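Local coordinates for uncharacterized protein (PDB 4Q68) that probably acts as an N-acetylmuramoyl-L-alanine amidase of the NlpC/P60 family, cutting the bond between the sugar and peptide parts of peptidoglycan fragments, at residues L118-M123 / Q148-K153; Q105-A110 / I233-M238; L32-D37 / D69-I74; I171-I176 / A194-N199. One frame throughout, in Å; residues are numbered along the deposited sequence. Where two conformers were deposited one is given.

Contact 1 of 4, residues L118-M123 / Q148-K153; sequences LSISYM and QSLSGK
Ser-151 OG makes two hydrogen bonds: it accepts from Ile-120 N at 2.9 Å, with an N-H...O angle of 164°, and donates to the carbonyl of Glu-147, one turn back in helix 137-150. The serine has left helical geometry, and its hydroxyl lies beside its own backbone N, opposite the carbonyl carbon (chi1 -67°), a setting that lets it serve the helix end and the incoming loop at once. Two backbone bonds run alongside. Leu-118 N donates to Lys-153 O at 2.9 Å, while Gly-152 N donates to Leu-118 O, also at 2.9 Å. Gly-152 and Lys-153 thus face Leu-118 together as a G1-type beta bulge, ending the pairing of strands 115-117 and 154-156. Gly-152, with phi 91°, is third in a type II turn from Leu-150 to Lys-153; a CB there would collide with the Ser-151 carbonyl oxygen. On the apolar flank, Ile-120 reaches out with CD1 to lie 4.0 Å from Leu-150 CB, and Leu-118 CD1 rests 3.5 Å from Leu-150 O. Helix 91-100 closes over this flank, its Ala-92 touching both Leu-118 and Ile-120, its Asp-93 and Asn-96 touching Leu-150.

Contact 2 of 4, residues Q105-A110 / I233-M238; sequences QDVTGA and IRVLRM
Asp-106 and Arg-234 meet askew, their carboxylate and guanidinium planes 39° apart. Arg-234 NH2 donates to Asp-106 OD2 at 3.0 Å; the oxygen lies in the guanidinium plane, yet the nitrogen approaches it on the syn side, well out of the carboxylate plane. A water joins the pair a second time, accepting from Arg-234 NE, donating to Asp-106 OD1 and also bonding Thr-108 OG1. Asp-106 is the N-cap of helix 107-111, its OD1 accepting from Gly-109 N at 2.9 Å, from above the carboxylate plane. Were Asp-106 replaced by alanine, the buried Arg-234 would probably lose its charged mate and the first helical turn its cap. Beyond the antiparallel Gln-105/Arg-237 pair, where strand 104-106 gives way to the helix, Thr-108 OG1 accepts from Val-235 N at 2.9 Å, and Val-235 O receives both Val-107 N and Thr-108 N. Val-107 packs on the side where Arg-237 lies: its CG2 sits 3.8 Å above the centre of the Arg-237 guanidinium, whose chain bends at chi3 (-63°) to lie flat over the methyl while NE forms a salt bridge with Asp-175. Where regular pairing stops, Val-235 thus keeps both its backbone N-H and its carbonyl bonded, the one through a threonine hydroxyl.

Contact 3 of 4, residues L32-D37 / D69-I74; sequences LVINCD and DNLQKI
Leu-71 CD2 is the meeting point, approached by Ile-34 CG1 at 3.7 Å and by Leu-32 CD1 at 3.9 Å. This is an extended loop laid on a helix: residues 32-37, in the connection between helices 2-12 and 41-53, run over the surface of helix 64-75, and no hydrogen bond joins the two segments. Leu-32 points to the helix and Val-33 away from it, while Ile-34 bends its CG1 branch back toward it. Leu-32 has CG anti to its backbone nitrogen (chi1 -176°), which carries CD1 across the helix surface to 4.1 Å from Gln-72 CA. Its other methyl, CD2, comes within 4.2 Å of Gln-72 OE1. Ile-34 and Leu-71 instead lie antiparallel, flank to flank, CG1 brushing the methyl. Farther out, Ala-68 supports Leu-32 and Ile-34 one turn back along the helix, and Glu-46 and Tyr-47 of helix 41-53 back Leu-71. Two polar bonds tie the loop down: Val-33 O accepts from Arg-75 NH1, and the Asn-35 backbone N is bonded to Tyr-47 OH. On the helix, Gly-79 O accepts from Gln-72 NE2 and so positions the amide that meets Leu-32. Beyond the apolar patch the loop turns through an Asx turn, in which Asn-35 OD1 accepts from Asp-37 N at 3.3 Å, the donor tilted 20° from the amide carbonyl plane.

Contact 4 of 4, residues I171-I176 / A194-N199; sequences IKDGDI and AFYADN
Asp-173 OD1 takes the backbone N of Tyr-196 at 2.8 Å in an almost straight bond of 176°, the nitrogen standing nearly in line with the C-O bond. The other oxygen of this carboxylate, OD2, is served by a water that also donates to Tyr-196 O, so the aspartate deals with both the N-H and the carbonyl of one strand residue. Gly-174 N donates to Ala-194 O at 2.9 Å, and Ala-194 N to Asp-175 O at 2.9 Å: a G1-type beta bulge, Gly-174 and Asp-175 facing Ala-194 just before strand 176-181 pairs with 188-197. Residues 172-175 form a type II turn, closed by Asp-175 N on Lys-172 O; Gly-174 takes phi 89°, where a side chain would collide with the preceding carbonyl oxygen. Asp-175 OD2 adds a further tie, accepting from Lys-172 N at 2.8 Å. The Tyr-196 ring turns its edge to the loop: CD2 lies 3.5 Å from Asp-173 OD1, and OH donates to Ile-171 O at 2.8 Å from above that carbonyl plane, 40° out of it, with a weak bond to Leu-168 O besides. A phenylalanine in place of Tyr-196 would probably leave Ile-171 O without this donor and the ring edge less firmly fixed. Asp-173 OD1 thus stands in for a backbone carbonyl at Tyr-196 N, while Tyr-196 OH satisfies a loop carbonyl.

Overall arrangement
Contacts 2 and 4 both reach the main antiparallel sheet and touch: their centres are 13 Å apart, Arg-237 NE meets Asp-175 OD1 at 2.8 Å, and Leu-236 O probably accepts from Ile-176 N at 2.8 Å. Contact 1 stands about 5 Å from contact 2 at the nearest atoms, but lies across the chain's centre from contact 4, their centres 30 Å apart. Contact 3 lies on helix 64-75, its centre 22 Å from that of contact 2. In NlpC/P60 relatives the catalytic cysteine begins a helix packed on the sheet; helix 41-53, touched by contacts 2 and 3, is probably its counterpart. Met-123 of contact 1 touches a bound N-acetylglucosamine.

Contact 1 of 4, residues L118-M123 / Q148-K153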
loop_
_atom_site.group_PDB
_atom_site.type_symbol
_atom_site.label_atom_id
_atom_site.label_comp_id
_atom_site.label_asym_id
_atom_site.label_seq_id
_atom_site.Cartn_x
_atom_site.Cartn_y
_atom_site.Cartn_z
ATOM N N LEU A 118 -5.058 10.797 -11.903
ATOM C CA LEU A 118 -5.848 9.797 -11.212
ATOM C C LEU A 118 -7.278 9.762 -11.734
ATOM O O LEU A 118 -7.906 10.793 -11.976
ATOM C CB LEU A 118 -5.857 10.065 -9.712
ATOM C CG LEU A 118 -4.507 9.920 -9.003
ATOM C CD1 LEU A 118 -4.648 10.387 -7.560
ATOM C CD2 LEU A 118 -3.990 8.489 -9.060
ATOM N N SER A 119 -7.787 8.548 -11.884
ATOM C CA SER A 119 -9.170 8.307 -12.239
ATOM C C SER A 119 -9.644 7.164 -11.342
ATOM O O SER A 119 -9.376 5.994 -11.633
ATOM C CB SER A 119 -9.250 7.978 -13.730
ATOM O OG SER A 119 -10.565 7.663 -14.112
ATOM N N ILE A 120 -10.285 7.524 -10.239
ATOM C CA ILE A 120 -10.626 6.579 -9.193
ATOM C C ILE A 120 -12.127 6.542 -9.015
ATOM O O ILE A 120 -12.762 7.553 -8.754
ATOM C CB ILE A 120 -9.875 6.928 -7.886
ATOM C CG1 ILE A 120 -8.356 6.769 -8.080
ATOM C CG2 ILE A 120 -10.361 6.059 -6.751
ATOM C CD1 ILE A 120 -7.498 7.258 -6.909
ATOM N N SER A 121 -12.685 5.347 -9.172
ATOM C CA SER A 121 -14.126 5.122 -9.106
ATOM C C SER A 121 -14.530 3.657 -8.930
ATOM O O SER A 121 -15.715 3.348 -8.965
ATOM C CB SER A 121 -14.812 5.658 -10.368
ATOM O OG SER A 121 -14.362 4.951 -11.499
ATOM N N TYR A 122 -13.571 2.742 -8.749
ATOM C CA TYR A 122 -13.886 1.304 -8.825
ATOM C C TYR A 122 -14.921 0.867 -7.795
ATOM O O TYR A 122 -15.843 0.114 -8.107
ATOM C CB TYR A 122 -12.601 0.493 -8.671
ATOM C CG TYR A 122 -12.770 -0.967 -8.932
ATOM C CD1 TYR A 122 -13.163 -1.830 -7.930
ATOM C CD2 TYR A 122 -12.523 -1.496 -10.190
ATOM C CE1 TYR A 122 -13.321 -3.188 -8.170
ATOM C CE2 TYR A 122 -12.684 -2.855 -10.444
ATOM C CZ TYR A 122 -13.088 -3.690 -9.429
ATOM O OH TYR A 122 -13.248 -5.045 -9.640
HETATM N N MSE A 123 -14.754 1.291 -6.549
HETATM C CA MSE A 123 -15.594 0.771 -5.480
HETATM C C MSE A 123 -17.048 1.198 -5.630
HETATM O O MSE A 123 -17.945 0.361 -5.551
HETATM C CB MSE A 123 -15.042 1.187 -4.124
HETATM C CG MSE A 123 -13.668 0.603 -3.846
HETATM SE SE MSE A 123 -12.923 1.156 -2.151
HETATM C CE MSE A 123 -13.976 0.050 -0.976
ATOM N N GLN A 148 -14.293 11.335 -6.095
ATOM C CA GLN A 148 -14.303 12.544 -6.904
ATOM C C GLN A 148 -13.187 13.500 -6.443
ATOM O O GLN A 148 -12.564 14.164 -7.269
ATOM C CB GLN A 148 -15.688 13.197 -6.877
ATOM C CG GLN A 148 -16.760 12.415 -7.684
ATOM C CD GLN A 148 -16.674 12.602 -9.200
ATOM O OE1 GLN A 148 -15.989 13.498 -9.690
ATOM N NE2 GLN A 148 -17.379 11.757 -9.946
ATOM N N SER A 149 -12.936 13.568 -5.136
ATOM C CA SER A 149 -11.877 14.434 -4.634
ATOM C C SER A 149 -10.471 13.922 -4.983
ATOM O O SER A 149 -9.560 14.714 -5.218
ATOM C CB SER A 149 -12.042 14.662 -3.139
ATOM O OG SER A 149 -13.229 15.403 -2.892
ATOM N N LEU A 150 -10.293 12.607 -5.043
ATOM C CA LEU A 150 -9.000 12.026 -5.425
ATOM C C LEU A 150 -8.726 12.184 -6.915
ATOM O O LEU A 150 -7.581 12.349 -7.332
ATOM C CB LEU A 150 -8.982 10.533 -5.098
ATOM C CG LEU A 150 -8.920 10.164 -3.619
ATOM C CD1 LEU A 150 -9.247 8.705 -3.429
ATOM C CD2 LEU A 150 -7.558 10.472 -3.015
ATOM N N SER A 151 -9.781 12.060 -7.710
ATOM C CA SER A 151 -9.662 12.005 -9.156
ATOM C C SER A 151 -9.303 13.365 -9.740
ATOM O O SER A 151 -9.665 14.412 -9.196
ATOM C CB SER A 151 -10.965 11.511 -9.762
ATOM O OG SER A 151 -11.210 10.159 -9.424
ATOM N N GLY A 152 -8.588 13.335 -10.863
ATOM C CA GLY A 152 -8.189 14.547 -11.557
ATOM C C GLY A 152 -6.848 15.093 -11.125
ATOM O O GLY A 152 -6.302 15.951 -11.787
ATOM N N LYS A 153 -6.285 14.588 -10.042
ATOM C CA LYS A 153 -4.995 15.050 -9.550
ATOM C C LYS A 153 -3.883 14.291 -10.282
ATOM O O LYS A 153 -4.029 13.117 -10.589
ATOM C CB LYS A 153 -4.904 14.846 -8.031
ATOM C CG LYS A 153 -6.130 15.344 -7.234
ATOM C CD LYS A 153 -6.470 16.798 -7.532
ATOM C CE LYS A 153 -7.590 17.290 -6.635
ATOM N NZ LYS A 153 -7.375 16.851 -5.234
#

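Contact 2 of 4, residues Q105-A110 / I233-M238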
loop_
_atom_site.group_PDB
_atom_site.type_symbol
_atom_site.label_atom_id
_atom_site.label_comp_id
_atom_site.label_asym_id
_atom_site.label_seq_id
_atom_site.Cartn_x
_atom_site.Cartn_y
_atom_site.Cartn_z
ATOM N N GLN A 105 7.088 10.090 2.704
ATOM C CA GLN A 105 7.569 10.931 1.613
ATOM C C GLN A 105 7.237 10.255 0.297
ATOM O O GLN A 105 7.371 9.045 0.159
ATOM C CB GLN A 105 9.081 11.119 1.691
ATOM C CG GLN A 105 9.515 11.990 2.817
ATOM C CD GLN A 105 10.996 11.925 3.106
ATOM O OE1 GLN A 105 11.672 10.960 2.758
ATOM N NE2 GLN A 105 11.508 12.953 3.764
ATOM N N ASP A 106 6.807 11.060 -0.670
ATOM C CA ASP A 106 6.486 10.600 -2.013
ATOM C C ASP A 106 7.762 10.708 -2.849
ATOM O O ASP A 106 8.118 11.766 -3.365
ATOM C CB ASP A 106 5.321 11.410 -2.566
ATOM C CG ASP A 106 4.814 10.890 -3.888
ATOM O OD1 ASP A 106 5.579 10.157 -4.556
ATOM O OD2 ASP A 106 3.642 11.191 -4.235
ATOM N N VAL A 107 8.480 9.597 -2.945
ATOM C CA VAL A 107 9.783 9.573 -3.603
ATOM C C VAL A 107 9.640 9.717 -5.112
ATOM O O VAL A 107 10.359 10.511 -5.726
ATOM C CB VAL A 107 10.572 8.309 -3.240
ATOM C CG1 VAL A 107 11.918 8.290 -3.910
ATOM C CG2 VAL A 107 10.726 8.178 -1.737
ATOM N N THR A 108 8.732 8.965 -5.733
ATOM C CA THR A 108 8.481 9.164 -7.157
ATOM C C THR A 108 8.048 10.606 -7.454
ATOM O O THR A 108 8.368 11.127 -8.523
ATOM C CB THR A 108 7.467 8.135 -7.729
ATOM O OG1 THR A 108 6.645 7.608 -6.682
ATOM C CG2 THR A 108 8.179 6.988 -8.398
ATOM N N GLY A 109 7.361 11.256 -6.512
ATOM C CA GLY A 109 6.996 12.666 -6.653
ATOM C C GLY A 109 8.192 13.557 -6.956
ATOM O O GLY A 109 8.075 14.516 -7.700
ATOM N N ALA A 110 9.335 13.249 -6.358
ATOM C CA ALA A 110 10.560 14.011 -6.560
ATOM C C ALA A 110 11.429 13.472 -7.679
ATOM O O ALA A 110 12.107 14.242 -8.348
ATOM C CB ALA A 110 11.372 14.026 -5.270
ATOM N N ILE A 233 5.180 1.908 -10.949
ATOM C CA ILE A 233 5.193 1.980 -9.489
ATOM C C ILE A 233 5.193 3.412 -9.002
ATOM O O ILE A 233 5.738 4.310 -9.647
ATOM C CB ILE A 233 6.408 1.220 -8.861
ATOM C CG1 ILE A 233 7.753 1.784 -9.335
ATOM C CG2 ILE A 233 6.293 -0.270 -9.152
ATOM C CD1 ILE A 233 8.962 1.150 -8.672
ATOM N N ARG A 234 4.611 3.593 -7.823
ATOM C CA ARG A 234 4.886 4.716 -6.952
ATOM C C ARG A 234 5.796 4.201 -5.837
ATOM O O ARG A 234 5.664 3.061 -5.394
ATOM C CB ARG A 234 3.596 5.322 -6.378
ATOM C CG ARG A 234 2.678 5.882 -7.453
ATOM C CD ARG A 234 1.420 6.514 -6.921
ATOM N NE ARG A 234 1.718 7.739 -6.182
ATOM C CZ ARG A 234 0.809 8.541 -5.636
ATOM N NH1 ARG A 234 -0.473 8.242 -5.679
ATOM N NH2 ARG A 234 1.179 9.652 -5.027
ATOM N N VAL A 235 6.731 5.043 -5.415
ATOM C CA VAL A 235 7.711 4.710 -4.397
ATOM C C VAL A 235 7.539 5.694 -3.247
ATOM O O VAL A 235 7.627 6.914 -3.446
ATOM C CB VAL A 235 9.148 4.801 -4.957
ATOM C CG1 VAL A 235 10.166 4.484 -3.879
ATOM C CG2 VAL A 235 9.312 3.874 -6.151
ATOM N N LEU A 236 7.251 5.150 -2.067
ATOM C CA LEU A 236 7.028 5.936 -0.859
ATOM C C LEU A 236 8.077 5.545 0.169
ATOM O O LEU A 236 8.612 4.434 0.143
ATOM C CB LEU A 236 5.640 5.691 -0.262
ATOM C CG LEU A 236 4.415 5.916 -1.152
ATOM C CD1 LEU A 236 4.488 7.231 -1.911
ATOM C CD2 LEU A 236 4.167 4.750 -2.105
ATOM N N ARG A 237 8.367 6.445 1.103
ATOM C CA ARG A 237 9.398 6.194 2.101
ATOM C C ARG A 237 8.923 6.677 3.459
ATOM O O ARG A 237 8.457 7.807 3.607
ATOM C CB ARG A 237 10.683 6.902 1.690
ATOM C CG ARG A 237 11.900 6.628 2.580
ATOM C CD ARG A 237 13.172 7.190 1.980
ATOM N NE ARG A 237 13.449 6.532 0.711
ATOM C CZ ARG A 237 14.059 7.075 -0.337
ATOM N NH1 ARG A 237 14.540 8.315 -0.310
ATOM N NH2 ARG A 237 14.186 6.345 -1.442
HETATM N N MSE A 238 9.076 5.829 4.461
HETATM C CA MSE A 238 8.807 6.213 5.844
HETATM C C MSE A 238 9.583 7.454 6.234
HETATM O O MSE A 238 10.770 7.579 5.904
HETATM C CB MSE A 238 9.229 5.072 6.777
HETATM C CG MSE A 238 8.997 5.358 8.240
HETATM SE SE MSE A 238 9.602 3.977 9.438
HETATM C CE MSE A 238 11.523 4.213 9.123
HETATM O O HOH W 1 12.498 9.651 5.302
HETATM O O HOH W 2 14.829 10.211 1.910
HETATM O O HOH W 3 4.325 8.846 -6.449
#

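Contact 3 of 4, residues L32-D37 / D69-I74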
loop_
_atom_site.group_PDB
_atom_site.type_symbol
_atom_site.label_atom_id
_atom_site.label_comp_id
_atom_site.label_asym_id
_atom_site.label_seq_id
_atom_site.Cartn_x
_atom_site.Cartn_y
_atom_site.Cartn_z
ATOM N N LEU A 32 -10.554 -1.044 14.759
ATOM C CA LEU A 32 -9.171 -1.379 14.431
ATOM C C LEU A 32 -8.949 -2.878 14.590
ATOM O O LEU A 32 -9.056 -3.403 15.691
ATOM C CB LEU A 32 -8.218 -0.612 15.334
ATOM C CG LEU A 32 -6.731 -0.791 15.024
ATOM C CD1 LEU A 32 -6.337 -0.203 13.684
ATOM C CD2 LEU A 32 -5.903 -0.187 16.141
ATOM N N VAL A 33 -8.639 -3.556 13.491
ATOM C CA VAL A 33 -8.391 -4.988 13.472
ATOM C C VAL A 33 -6.892 -5.214 13.310
ATOM O O VAL A 33 -6.272 -4.724 12.374
ATOM C CB VAL A 33 -9.165 -5.659 12.317
ATOM C CG1 VAL A 33 -8.807 -7.131 12.174
ATOM C CG2 VAL A 33 -10.674 -5.494 12.512
ATOM N N ILE A 34 -6.326 -6.002 14.214
ATOM C CA ILE A 34 -4.931 -6.375 14.152
ATOM C C ILE A 34 -4.833 -7.886 13.982
ATOM O O ILE A 34 -5.187 -8.640 14.890
ATOM C CB ILE A 34 -4.163 -5.905 15.397
ATOM C CG1 ILE A 34 -4.311 -4.383 15.555
ATOM C CG2 ILE A 34 -2.692 -6.306 15.296
ATOM C CD1 ILE A 34 -3.652 -3.807 16.804
ATOM N N ASN A 35 -4.404 -8.316 12.806
ATOM C CA ASN A 35 -4.210 -9.732 12.510
ATOM C C ASN A 35 -2.877 -9.881 11.811
ATOM O O ASN A 35 -2.786 -9.859 10.588
ATOM C CB ASN A 35 -5.345 -10.284 11.653
ATOM C CG ASN A 35 -5.279 -11.792 11.498
ATOM O OD1 ASN A 35 -4.255 -12.409 11.811
ATOM N ND2 ASN A 35 -6.369 -12.388 11.018
ATOM N N CYS A 36 -1.832 -10.040 12.608
ATOM C CA CYS A 36 -0.490 -10.103 12.060
ATOM C C CYS A 36 -0.108 -11.511 11.595
ATOM O O CYS A 36 0.961 -11.673 11.001
ATOM C CB CYS A 36 0.545 -9.545 13.041
ATOM S SG CYS A 36 0.261 -7.798 13.471
ATOM N N ASP A 37 -0.976 -12.503 11.819
ATOM C CA ASP A 37 -0.740 -13.896 11.442
ATOM C C ASP A 37 -1.388 -14.271 10.095
ATOM O O ASP A 37 -1.183 -15.370 9.600
ATOM C CB ASP A 37 -1.289 -14.849 12.518
ATOM C CG ASP A 37 -0.736 -14.576 13.924
ATOM O OD1 ASP A 37 0.367 -14.005 14.075
ATOM O OD2 ASP A 37 -1.417 -14.960 14.896
ATOM N N ASP A 69 -1.699 2.576 17.930
ATOM C CA ASP A 69 -1.918 3.984 17.584
ATOM C C ASP A 69 -1.291 4.336 16.229
ATOM O O ASP A 69 -1.884 5.072 15.436
ATOM C CB ASP A 69 -1.362 4.906 18.663
ATOM C CG ASP A 69 -2.226 4.944 19.929
ATOM O OD1 ASP A 69 -3.388 4.476 19.923
ATOM O OD2 ASP A 69 -1.713 5.471 20.921
ATOM N N ASN A 70 -0.097 3.823 15.960
ATOM C CA ASN A 70 0.526 4.058 14.662
ATOM C C ASN A 70 -0.224 3.361 13.545
ATOM O O ASN A 70 -0.433 3.945 12.481
ATOM C CB ASN A 70 1.995 3.662 14.695
ATOM C CG ASN A 70 2.822 4.702 15.390
ATOM O OD1 ASN A 70 2.574 5.896 15.229
ATOM N ND2 ASN A 70 3.781 4.271 16.184
ATOM N N LEU A 71 -0.664 2.132 13.766
ATOM C CA LEU A 71 -1.453 1.430 12.766
ATOM C C LEU A 71 -2.715 2.216 12.438
ATOM O O LEU A 71 -3.090 2.344 11.268
ATOM C CB LEU A 71 -1.789 0.017 13.230
ATOM C CG LEU A 71 -2.611 -0.805 12.252
ATOM C CD1 LEU A 71 -1.859 -1.040 10.960
ATOM C CD2 LEU A 71 -3.025 -2.110 12.892
ATOM N N GLN A 72 -3.380 2.735 13.466
ATOM C CA GLN A 72 -4.594 3.508 13.268
ATOM C C GLN A 72 -4.329 4.767 12.438
ATOM O O GLN A 72 -5.137 5.130 11.582
ATOM C CB GLN A 72 -5.190 3.848 14.612
ATOM C CG GLN A 72 -6.518 4.561 14.555
ATOM C CD GLN A 72 -7.089 4.733 15.942
ATOM O OE1 GLN A 72 -7.032 3.803 16.746
ATOM N NE2 GLN A 72 -7.616 5.914 16.238
ATOM N N LYS A 73 -3.207 5.432 12.696
ATOM C CA LYS A 73 -2.914 6.646 11.943
ATOM C C LYS A 73 -2.542 6.363 10.489
ATOM O O LYS A 73 -2.752 7.227 9.639
ATOM C CB LYS A 73 -1.923 7.557 12.649
ATOM C CG LYS A 73 -0.474 7.371 12.354
ATOM C CD LYS A 73 0.332 8.453 13.070
ATOM C CE LYS A 73 1.808 8.296 12.860
ATOM N NZ LYS A 73 2.534 9.472 13.440
ATOM N N ILE A 74 -2.053 5.165 10.193
ATOM C CA ILE A 74 -1.750 4.726 8.838
ATOM C C ILE A 74 -3.009 4.300 8.094
ATOM O O ILE A 74 -3.181 4.590 6.913
ATOM C CB ILE A 74 -0.747 3.548 8.897
ATOM C CG1 ILE A 74 0.607 4.025 9.398
ATOM C CG2 ILE A 74 -0.603 2.869 7.539
ATOM C CD1 ILE A 74 1.473 2.905 9.930
#

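Contact 4 of 4, residues I171-I176 / A194-N199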
loop_
_atom_site.group_PDB
_atom_site.type_symbol
_atom_site.label_atom_id
_atom_site.label_comp_id
_atom_site.label_asym_id
_atom_site.label_seq_id
_atom_site.Cartn_x
_atom_site.Cartn_y
_atom_site.Cartn_z
ATOM N N ILE A 171 15.717 4.403 -5.389
ATOM C CA ILE A 171 14.851 3.422 -4.747
ATOM C C ILE A 171 15.740 2.679 -3.761
ATOM O O ILE A 171 16.771 2.129 -4.165
ATOM C CB ILE A 171 14.217 2.442 -5.747
ATOM C CG1 ILE A 171 13.399 3.207 -6.784
ATOM C CG2 ILE A 171 13.386 1.403 -4.993
ATOM C CD1 ILE A 171 12.919 2.371 -7.948
ATOM N N LYS A 172 15.346 2.669 -2.491
ATOM C CA LYS A 172 16.177 2.140 -1.416
ATOM C C LYS A 172 15.514 0.968 -0.690
ATOM O O LYS A 172 14.274 0.863 -0.627
ATOM C CB LYS A 172 16.462 3.268 -0.427
ATOM C CG LYS A 172 17.191 4.423 -1.095
ATOM C CD LYS A 172 17.585 5.549 -0.176
ATOM C CE LYS A 172 18.213 6.689 -0.978
ATOM N NZ LYS A 172 19.196 6.169 -1.966
ATOM N N ASP A 173 16.342 0.103 -0.116
ATOM C CA ASP A 173 15.857 -0.937 0.778
ATOM C C ASP A 173 14.848 -0.344 1.753
ATOM O O ASP A 173 15.076 0.711 2.360
ATOM C CB ASP A 173 17.007 -1.517 1.603
ATOM C CG ASP A 173 17.785 -2.599 0.890
ATOM O OD1 ASP A 173 17.228 -3.251 -0.007
ATOM O OD2 ASP A 173 18.978 -2.801 1.250
ATOM N N GLY A 174 13.723 -1.032 1.902
ATOM C CA GLY A 174 12.686 -0.609 2.846
ATOM C C GLY A 174 11.651 0.339 2.289
ATOM O O GLY A 174 10.653 0.594 2.952
ATOM N N ASP A 175 11.871 0.869 1.086
ATOM C CA ASP A 175 10.865 1.705 0.480
ATOM C C ASP A 175 9.584 0.906 0.254
ATOM O O ASP A 175 9.592 -0.302 0.005
ATOM C CB ASP A 175 11.330 2.283 -0.852
ATOM C CG ASP A 175 12.338 3.430 -0.713
ATOM O OD1 ASP A 175 12.544 3.924 0.419
ATOM O OD2 ASP A 175 12.883 3.851 -1.760
ATOM N N ILE A 176 8.477 1.625 0.326
ATOM C CA ILE A 176 7.168 1.057 0.048
ATOM C C ILE A 176 6.872 1.232 -1.438
ATOM O O ILE A 176 6.970 2.336 -1.987
ATOM C CB ILE A 176 6.107 1.749 0.920
ATOM C CG1 ILE A 176 6.366 1.450 2.397
ATOM C CG2 ILE A 176 4.711 1.313 0.508
ATOM C CD1 ILE A 176 5.652 2.377 3.347
ATOM N N ALA A 194 10.614 -2.805 -0.900
ATOM C CA ALA A 194 11.807 -2.965 -1.715
ATOM C C ALA A 194 12.933 -3.678 -0.974
ATOM O O ALA A 194 13.234 -3.350 0.166
ATOM C CB ALA A 194 12.293 -1.604 -2.161
ATOM N N PHE A 195 13.574 -4.615 -1.658
ATOM C CA PHE A 195 14.677 -5.388 -1.102
ATOM C C PHE A 195 15.696 -5.661 -2.205
ATOM O O PHE A 195 15.409 -6.386 -3.156
ATOM C CB PHE A 195 14.123 -6.703 -0.553
ATOM C CG PHE A 195 15.170 -7.717 -0.113
ATOM C CD1 PHE A 195 16.364 -7.334 0.480
ATOM C CD2 PHE A 195 14.919 -9.066 -0.245
ATOM C CE1 PHE A 195 17.300 -8.281 0.884
ATOM C CE2 PHE A 195 15.856 -10.012 0.179
ATOM C CZ PHE A 195 17.034 -9.616 0.736
ATOM N N TYR A 196 16.895 -5.102 -2.042
ATOM C CA TYR A 196 18.008 -5.403 -2.938
ATOM C C TYR A 196 18.723 -6.647 -2.431
ATOM O O TYR A 196 19.248 -6.675 -1.314
ATOM C CB TYR A 196 18.986 -4.249 -3.026
ATOM C CG TYR A 196 18.485 -3.080 -3.836
ATOM C CD1 TYR A 196 18.691 -3.023 -5.200
ATOM C CD2 TYR A 196 17.788 -2.038 -3.238
ATOM C CE1 TYR A 196 18.247 -1.946 -5.946
ATOM C CE2 TYR A 196 17.330 -0.958 -3.981
ATOM C CZ TYR A 196 17.570 -0.910 -5.335
ATOM O OH TYR A 196 17.141 0.144 -6.098
ATOM N N ALA A 197 18.766 -7.671 -3.274
ATOM C CA ALA A 197 19.437 -8.923 -2.962
ATOM C C ALA A 197 20.434 -9.150 -4.077
ATOM O O ALA A 197 20.045 -9.322 -5.236
ATOM C CB ALA A 197 18.437 -10.071 -2.874
ATOM N N ASP A 198 21.729 -9.080 -3.743
ATOM C CA ASP A 198 22.782 -9.228 -4.727
ATOM C C ASP A 198 22.535 -8.300 -5.907
ATOM O O ASP A 198 22.602 -8.723 -7.070
ATOM C CB ASP A 198 22.844 -10.686 -5.183
ATOM C CG ASP A 198 24.013 -10.968 -6.111
ATOM O OD1 ASP A 198 25.081 -10.328 -5.968
ATOM O OD2 ASP A 198 23.858 -11.846 -6.983
ATOM N N ASN A 199 22.249 -7.046 -5.569
ATOM C CA ASN A 199 22.015 -5.971 -6.523
ATOM C C ASN A 199 20.741 -6.037 -7.366
ATOM O O ASN A 199 20.440 -5.060 -8.046
ATOM C CB ASN A 199 23.236 -5.741 -7.401
ATOM C CG ASN A 199 24.451 -5.374 -6.587
ATOM O OD1 ASN A 199 24.392 -4.467 -5.753
ATOM N ND2 ASN A 199 25.547 -6.092 -6.789
HETATM O O HOH W 4 19.768 -5.370 0.883
#